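Local coordinates for probable thiamine pyrophosphokinase (Staphylococcus saprophyticus, PDB 3L8M), which probably transfers pyrophosphate from ATP to thiamine, as a thiamine pyrophosphokinase making thiamine diphosphate, at residues A3-G8 with L80-A85; H15-H20 with L33-S38. All blocks are in the same frame, centred on the assembly; numbering follows the deposited sequence.

Overall arrangement
From the N terminus the chain enters strand 2-6, inside the larger sheet between the parallel strands 24-28 and 92-96. It passes through helix 16-19, strand 24-28 and helix 30-37, and contact 2 closes this short loop by setting 15-20 against 33-38. The chain then runs by strand 44-46 and helix 54-63 to helix 77-87, which returns to the first strand in contact 1 and closes a much longer loop, with contact 2 nested inside it. The contacts join on strand 2-6: Leu-5 serves helix 77-87, while Leu-6, turned to the other face, packs its CD2 3.8 Å from Ile-34 CB and also against Leu-35. Helices are thereby tied to both faces of the sheet.

Contact 1. Residues A3-G8 with L80-A85; sequences ANLLCG and LGIDQA
Leu-5 holds CG anti to its carbonyl carbon (chi1 -84°), and Ile-82 turns CG1 the same way (chi1 -67°), which carries a terminal methyl from each residue into the interface between strand and helix. There Leu-5 CD2 meets Ile-82 CD1 at 3.8 Å, methyl against methyl, with the two side chains crossing at about a right angle. The CB of Ile-82 does not face the strand directly; CD1, at the end of the longer branch, makes the approach. The same Leu-5 methyl lies over the backbone of the helix, 4.3 Å from Gly-81 C, where the absence of a side chain exposes the helix surface to it. One turn on, Ala-85 also faces the strand, but more loosely, its CB 4.7 Å from Ala-3 CB. No hydrogen bond crosses the contact; it is buried van der Waals packing. Gln-84 NE2 hydrogen-bonds to Lys-87 O of the second subunit. Leu-5 packs as well on Ile-26 and Ile-28 of strand 24-28 and on Ile-93 of strand 92-96, while Ile-82 continues to Tyr-118 of helix 116-119. Helix 77-87 thus covers one face of the parallel strands.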
ATOM      1  N   ALA A   3       3.845   4.150 -13.313  1.00 22.34           N
ATOM      2  CA  ALA A   3       5.255   4.279 -12.961  1.00 22.51           C
ATOM      3  C   ALA A   3       5.810   5.659 -13.327  1.00 21.89           C
ATOM      4  O   ALA A   3       5.515   6.199 -14.394  1.00 16.51           O
ATOM      5  CB  ALA A   3       6.077   3.186 -13.643  1.00 20.21           C
ATOM      6  N   ASN A   4       6.598   6.228 -12.418  1.00 22.62           N
ATOM      7  CA  ASN A   4       7.223   7.531 -12.626  1.00 19.92           C
ATOM      8  C   ASN A   4       8.714   7.299 -12.786  1.00 20.50           C
ATOM      9  O   ASN A   4       9.315   6.584 -11.990  1.00 24.45           O
ATOM     10  CB  ASN A   4       7.022   8.446 -11.418  1.00 22.32           C
ATOM     11  CG  ASN A   4       5.578   8.753 -11.156  1.00 24.55           C
ATOM     12  OD1 ASN A   4       4.884   9.315 -12.009  1.00 28.20           O
ATOM     13  ND2 ASN A   4       5.105   8.385  -9.968  1.00 28.07           N
ATOM     14  N   LEU A   5       9.305   7.896 -13.812  1.00 15.27           N
ATOM     15  CA  LEU A   5      10.740   7.762 -14.040  1.00 14.79           C
ATOM     16  C   LEU A   5      11.428   9.090 -13.797  1.00 19.88           C
ATOM     17  O   LEU A   5      10.928  10.142 -14.199  1.00 26.13           O
ATOM     18  CB  LEU A   5      11.041   7.310 -15.478  1.00  8.85           C
ATOM     19  CG  LEU A   5      10.969   5.806 -15.770  1.00 21.58           C
ATOM     20  CD1 LEU A   5       9.537   5.309 -15.609  1.00 23.90           C
ATOM     21  CD2 LEU A   5      11.498   5.531 -17.179  1.00 18.94           C
ATOM     22  N   LEU A   6      12.566   9.049 -13.119  1.00 15.56           N
ATOM     23  CA  LEU A   6      13.323  10.260 -12.897  1.00 21.23           C
ATOM     24  C   LEU A   6      14.660  10.112 -13.632  1.00 26.72           C
ATOM     25  O   LEU A   6      15.406   9.168 -13.375  1.00 27.92           O
ATOM     26  CB  LEU A   6      13.552  10.489 -11.406  1.00  8.23           C
ATOM     27  CG  LEU A   6      14.204  11.832 -11.060  1.00 19.56           C
ATOM     28  CD1 LEU A   6      13.376  12.964 -11.661  1.00 12.62           C
ATOM     29  CD2 LEU A   6      14.315  11.983  -9.538  1.00  6.51           C
ATOM     30  N   CYS A   7      14.942  11.031 -14.556  1.00 27.69           N
ATOM     31  CA  CYS A   7      16.194  11.013 -15.323  1.00 31.83           C
ATOM     32  C   CYS A   7      17.202  12.049 -14.846  1.00 32.60           C
ATOM     33  O   CYS A   7      18.327  12.068 -15.323  1.00 32.78           O
ATOM     34  CB  CYS A   7      15.945  11.295 -16.799  1.00 28.66           C
ATOM     35  SG  CYS A   7      14.751  10.253 -17.590  1.00 34.87           S
ATOM     36  N   GLY A   8      16.797  12.914 -13.920  1.00 39.37           N
ATOM     37  CA  GLY A   8      17.691  13.947 -13.431  1.00 31.43           C
ATOM     38  C   GLY A   8      16.923  15.025 -12.689  1.00 38.61           C
ATOM     39  O   GLY A   8      15.736  14.844 -12.421  1.00 35.44           O
ATOM     40  N   LEU A  80      15.485   1.662 -22.239  1.00 23.82           N
ATOM     41  CA  LEU A  80      15.502   0.379 -21.553  1.00 30.38           C
ATOM     42  C   LEU A  80      14.569   0.486 -20.340  1.00 34.47           C
ATOM     43  O   LEU A  80      13.746  -0.407 -20.088  1.00 34.96           O
ATOM     44  CB  LEU A  80      16.926   0.045 -21.090  1.00 27.40           C
ATOM     45  CG  LEU A  80      18.025  -0.091 -22.154  1.00 41.23           C
ATOM     46  CD1 LEU A  80      19.378  -0.280 -21.477  1.00 44.47           C
ATOM     47  CD2 LEU A  80      17.725  -1.271 -23.068  1.00 34.45           C
ATOM     48  N   GLY A  81      14.697   1.588 -19.600  1.00 22.76           N
ATOM     49  CA  GLY A  81      13.857   1.800 -18.429  1.00 20.83           C
ATOM     50  C   GLY A  81      12.392   1.685 -18.785  1.00 28.58           C
ATOM     51  O   GLY A  81      11.614   1.089 -18.041  1.00 28.77           O
ATOM     52  N   ILE A  82      12.025   2.243 -19.939  1.00 30.84           N
ATOM     53  CA  ILE A  82      10.650   2.219 -20.432  1.00 28.25           C
ATOM     54  C   ILE A  82      10.207   0.792 -20.720  1.00 35.21           C
ATOM     55  O   ILE A  82       9.206   0.304 -20.178  1.00 28.69           O
ATOM     56  CB  ILE A  82      10.518   3.032 -21.736  1.00 28.99           C
ATOM     57  CG1 ILE A  82      10.746   4.515 -21.450  1.00 35.88           C
ATOM     58  CG2 ILE A  82       9.145   2.808 -22.366  1.00 18.56           C
ATOM     59  CD1 ILE A  82       9.711   5.129 -20.529  1.00 40.51           C
ATOM     60  N   ASP A  83      10.954   0.137 -21.600  1.00 28.42           N
ATOM     61  CA  ASP A  83      10.667  -1.234 -21.971  1.00 36.91           C
ATOM     62  C   ASP A  83      10.574  -2.098 -20.707  1.00 31.49           C
ATOM     63  O   ASP A  83       9.654  -2.907 -20.562  1.00 26.75           O
ATOM     64  CB  ASP A  83      11.768  -1.741 -22.905  1.00 44.10           C
ATOM     65  CG  ASP A  83      11.726  -3.235 -23.101  1.00 62.00           C
ATOM     66  OD1 ASP A  83      10.704  -3.751 -23.605  1.00 57.89           O
ATOM     67  OD2 ASP A  83      12.729  -3.892 -22.748  1.00 60.84           O
ATOM     68  N   GLN A  84      11.521  -1.909 -19.792  1.00 23.79           N
ATOM     69  CA  GLN A  84      11.533  -2.665 -18.549  1.00 23.73           C
ATOM     70  C   GLN A  84      10.315  -2.394 -17.685  1.00 22.82           C
ATOM     71  O   GLN A  84       9.925  -3.251 -16.890  1.00 23.81           O
ATOM     72  CB  GLN A  84      12.799  -2.365 -17.748  1.00 21.01           C
ATOM     73  CG  GLN A  84      14.027  -3.061 -18.276  1.00 25.04           C
ATOM     74  CD  GLN A  84      13.853  -4.563 -18.328  1.00 38.58           C
ATOM     75  OE1 GLN A  84      13.399  -5.183 -17.361  1.00 28.44           O
ATOM     76  NE2 GLN A  84      14.225  -5.164 -19.457  1.00 40.44           N
ATOM     77  N   ALA A  85       9.728  -1.205 -17.819  1.00 17.97           N
ATOM     78  CA  ALA A  85       8.535  -0.878 -17.037  1.00 22.02           C
ATOM     79  C   ALA A  85       7.334  -1.544 -17.697  1.00 22.21           C
ATOM     80  O   ALA A  85       6.448  -2.064 -17.015  1.00 29.76           O
ATOM     81  CB  ALA A  85       8.317   0.634 -16.958  1.00 21.69           C
TER

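Contact 2. Residues H15-H20 with L33-S38; sequences HILVEH and LILLES
The short, weakly bonded helix 16-19 comes up to the C-terminal end of helix 30-37, the closest pair of CA atoms, Leu-17 and Ser-38, being 7.4 Å apart. Leu-17 carries the whole contact from its side, with its two methyls split between different partners. CD1 touches both Ser-38 and Ile-34, 3.1 Å from Ser-38 OG and 4.0 Å from Ile-34 CG2. CD2 meets Leu-35 CD2 at 4.1 Å, the two leucines crossing nearly at right angles. Ile-34 offers CG2 because that branch stands anti to its backbone N, while CG1 leads off in another direction. The hydroxyl beside Leu-17 is already engaged: Ser-38 OG donates to Ile-34 O at 3.0 Å, with a C=O...OG angle of 157° and a tilt of 23° from the carbonyl plane. Ser-38 N reaches the same oxygen from the opposite face, so two bonds grip this carbonyl at the last turn of the helix. Trp-25 of strand 24-28 packs on both Leu-17 and Leu-35. Such neighbouring helices on one face of a parallel sheet are characteristic of consecutive beta-alpha-beta crossovers, here running from strand 2-6 through 24-28 to 44-46 in the Rossmann-like catalytic domain.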
ATOM      1  N   HIS A  15       8.307  20.041  -5.829  1.00 33.19           N
ATOM      2  CA  HIS A  15       7.706  19.116  -4.871  1.00 28.03           C
ATOM      3  C   HIS A  15       7.247  17.780  -5.459  1.00 23.58           C
ATOM      4  O   HIS A  15       6.585  17.013  -4.765  1.00 20.02           O
ATOM      5  CB  HIS A  15       6.512  19.789  -4.188  1.00 26.08           C
ATOM      6  CG  HIS A  15       6.820  21.159  -3.670  1.00 32.80           C
ATOM      7  ND1 HIS A  15       5.891  22.180  -3.662  1.00 31.45           N
ATOM      8  CD2 HIS A  15       7.961  21.686  -3.170  1.00 31.54           C
ATOM      9  CE1 HIS A  15       6.450  23.276  -3.183  1.00 44.27           C
ATOM     10  NE2 HIS A  15       7.707  23.004  -2.876  1.00 46.45           N
ATOM     11  N   ILE A  16       7.593  17.493  -6.714  1.00 21.19           N
ATOM     12  CA  ILE A  16       7.165  16.241  -7.334  1.00 18.65           C
ATOM     13  C   ILE A  16       7.590  15.001  -6.531  1.00 19.40           C
ATOM     14  O   ILE A  16       6.920  13.984  -6.579  1.00 20.23           O
ATOM     15  CB  ILE A  16       7.693  16.114  -8.805  1.00 20.50           C
ATOM     16  CG1 ILE A  16       6.976  14.974  -9.523  1.00 26.12           C
ATOM     17  CG2 ILE A  16       9.197  15.830  -8.820  1.00 19.86           C
ATOM     18  CD1 ILE A  16       5.541  15.259  -9.839  1.00 29.78           C
ATOM     19  N   LEU A  17       8.680  15.077  -5.780  1.00 17.71           N
ATOM     20  CA  LEU A  17       9.113  13.912  -5.013  1.00 25.69           C
ATOM     21  C   LEU A  17       8.374  13.722  -3.688  1.00 23.29           C
ATOM     22  O   LEU A  17       8.179  12.590  -3.247  1.00 29.46           O
ATOM     23  CB  LEU A  17      10.628  13.940  -4.769  1.00 23.05           C
ATOM     24  CG  LEU A  17      11.486  13.796  -6.026  1.00 27.34           C
ATOM     25  CD1 LEU A  17      12.925  13.478  -5.628  1.00 32.90           C
ATOM     26  CD2 LEU A  17      10.920  12.687  -6.919  1.00 18.28           C
ATOM     27  N   VAL A  18       7.969  14.819  -3.056  1.00 18.52           N
ATOM     28  CA  VAL A  18       7.216  14.740  -1.796  1.00 24.44           C
ATOM     29  C   VAL A  18       5.751  14.390  -2.081  1.00 19.50           C
ATOM     30  O   VAL A  18       5.169  13.519  -1.439  1.00 30.19           O
ATOM     31  CB  VAL A  18       7.236  16.095  -1.016  1.00 32.86           C
ATOM     32  CG1 VAL A  18       6.395  15.985   0.269  1.00 15.36           C
ATOM     33  CG2 VAL A  18       8.665  16.480  -0.678  1.00 25.45           C
ATOM     34  N   GLU A  19       5.173  15.056  -3.073  1.00 20.91           N
ATOM     35  CA  GLU A  19       3.764  14.856  -3.411  1.00 28.23           C
ATOM     36  C   GLU A  19       3.383  13.475  -3.941  1.00 27.87           C
ATOM     37  O   GLU A  19       2.225  13.072  -3.853  1.00 25.53           O
ATOM     38  CB  GLU A  19       3.318  15.922  -4.411  1.00 23.02           C
ATOM     39  CG  GLU A  19       3.681  17.333  -4.009  1.00 37.05           C
ATOM     40  CD  GLU A  19       3.170  18.368  -5.000  1.00 47.62           C
ATOM     41  OE1 GLU A  19       3.091  18.053  -6.207  1.00 40.66           O
ATOM     42  OE2 GLU A  19       2.865  19.497  -4.570  1.00 58.88           O
ATOM     43  N   HIS A  20       4.351  12.765  -4.514  1.00 27.45           N
ATOM     44  CA  HIS A  20       4.105  11.422  -5.048  1.00 21.26           C
ATOM     45  C   HIS A  20       5.088  10.417  -4.451  1.00 26.03           C
ATOM     46  O   HIS A  20       5.424   9.422  -5.083  1.00 25.23           O
ATOM     47  CB  HIS A  20       4.251  11.415  -6.573  1.00 21.73           C
ATOM     48  CG  HIS A  20       3.302  12.329  -7.281  1.00 36.93           C
ATOM     49  ND1 HIS A  20       3.379  12.570  -8.634  1.00 44.96           N
ATOM     50  CD2 HIS A  20       2.265  13.069  -6.825  1.00 51.80           C
ATOM     51  CE1 HIS A  20       2.433  13.423  -8.982  1.00 49.70           C
ATOM     52  NE2 HIS A  20       1.743  13.742  -7.903  1.00 59.87           N
ATOM     53  N   LEU A  33      20.130   8.289  -7.885  1.00 29.09           N
ATOM     54  CA  LEU A  33      20.632   8.898  -6.658  1.00 28.04           C
ATOM     55  C   LEU A  33      19.709   9.984  -6.087  1.00 31.26           C
ATOM     56  O   LEU A  33      19.620  10.133  -4.868  1.00 25.97           O
ATOM     57  CB  LEU A  33      22.034   9.479  -6.888  1.00 45.74           C
ATOM     58  CG  LEU A  33      23.167   8.483  -7.190  1.00 50.61           C
ATOM     59  CD1 LEU A  33      23.209   7.425  -6.090  1.00 45.77           C
ATOM     60  CD2 LEU A  33      22.955   7.826  -8.552  1.00 56.31           C
ATOM     61  N   ILE A  34      19.026  10.744  -6.950  1.00 25.79           N
ATOM     62  CA  ILE A  34      18.122  11.786  -6.456  1.00 21.92           C
ATOM     63  C   ILE A  34      16.956  11.121  -5.705  1.00 27.28           C
ATOM     64  O   ILE A  34      16.508  11.623  -4.671  1.00 22.55           O
ATOM     65  CB  ILE A  34      17.510  12.671  -7.595  1.00 25.79           C
ATOM     66  CG1 ILE A  34      18.600  13.306  -8.470  1.00 26.37           C
ATOM     67  CG2 ILE A  34      16.645  13.762  -6.979  1.00 25.60           C
ATOM     68  CD1 ILE A  34      19.700  14.020  -7.710  1.00 42.88           C
ATOM     69  N   LEU A  35      16.460   9.997  -6.226  1.00 22.85           N
ATOM     70  CA  LEU A  35      15.351   9.297  -5.565  1.00 25.12           C
ATOM     71  C   LEU A  35      15.742   8.865  -4.157  1.00 23.65           C
ATOM     72  O   LEU A  35      15.071   9.207  -3.179  1.00 27.26           O
ATOM     73  CB  LEU A  35      14.911   8.070  -6.378  1.00 11.41           C
ATOM     74  CG  LEU A  35      14.125   8.427  -7.641  1.00 18.87           C
ATOM     75  CD1 LEU A  35      13.825   7.202  -8.469  1.00 16.21           C
ATOM     76  CD2 LEU A  35      12.838   9.101  -7.224  1.00  5.99           C
ATOM     77  N   LEU A  36      16.840   8.119  -4.074  1.00 20.61           N
ATOM     78  CA  LEU A  36      17.369   7.614  -2.820  1.00 26.33           C
ATOM     79  C   LEU A  36      17.645   8.731  -1.817  1.00 28.11           C
ATOM     80  O   LEU A  36      17.290   8.618  -0.635  1.00 24.98           O
ATOM     81  CB  LEU A  36      18.650   6.825  -3.098  1.00 30.60           C
ATOM     82  CG  LEU A  36      18.450   5.559  -3.943  1.00 33.17           C
ATOM     83  CD1 LEU A  36      19.799   5.024  -4.412  1.00 29.04           C
ATOM     84  CD2 LEU A  36      17.705   4.507  -3.119  1.00 24.59           C
ATOM     85  N   GLU A  37      18.275   9.807  -2.288  1.00 24.90           N
ATOM     86  CA  GLU A  37      18.605  10.954  -1.431  1.00 30.71           C
ATOM     87  C   GLU A  37      17.369  11.546  -0.773  1.00 27.43           C
ATOM     88  O   GLU A  37      17.435  12.081   0.336  1.00 30.79           O
ATOM     89  CB  GLU A  37      19.327  12.030  -2.244  1.00 46.80           C
ATOM     90  CG  GLU A  37      20.835  11.874  -2.234  1.00 47.42           C
ATOM     91  CD  GLU A  37      21.502  12.477  -3.450  1.00 53.35           C
ATOM     92  OE1 GLU A  37      21.205  13.640  -3.804  1.00 50.28           O
ATOM     93  OE2 GLU A  37      22.340  11.776  -4.053  1.00 66.98           O
ATOM     94  N   SER A  38      16.247  11.448  -1.475  1.00 21.20           N
ATOM     95  CA  SER A  38      14.958  11.931  -0.994  1.00 30.87           C
ATOM     96  C   SER A  38      14.302  10.842  -0.146  1.00 27.22           C
ATOM     97  O   SER A  38      13.152  10.973   0.266  1.00 28.34           O
ATOM     98  CB  SER A  38      14.046  12.264  -2.175  1.00 23.65           C
ATOM     99  OG  SER A  38      14.650  13.236  -3.010  1.00 38.41           O
TER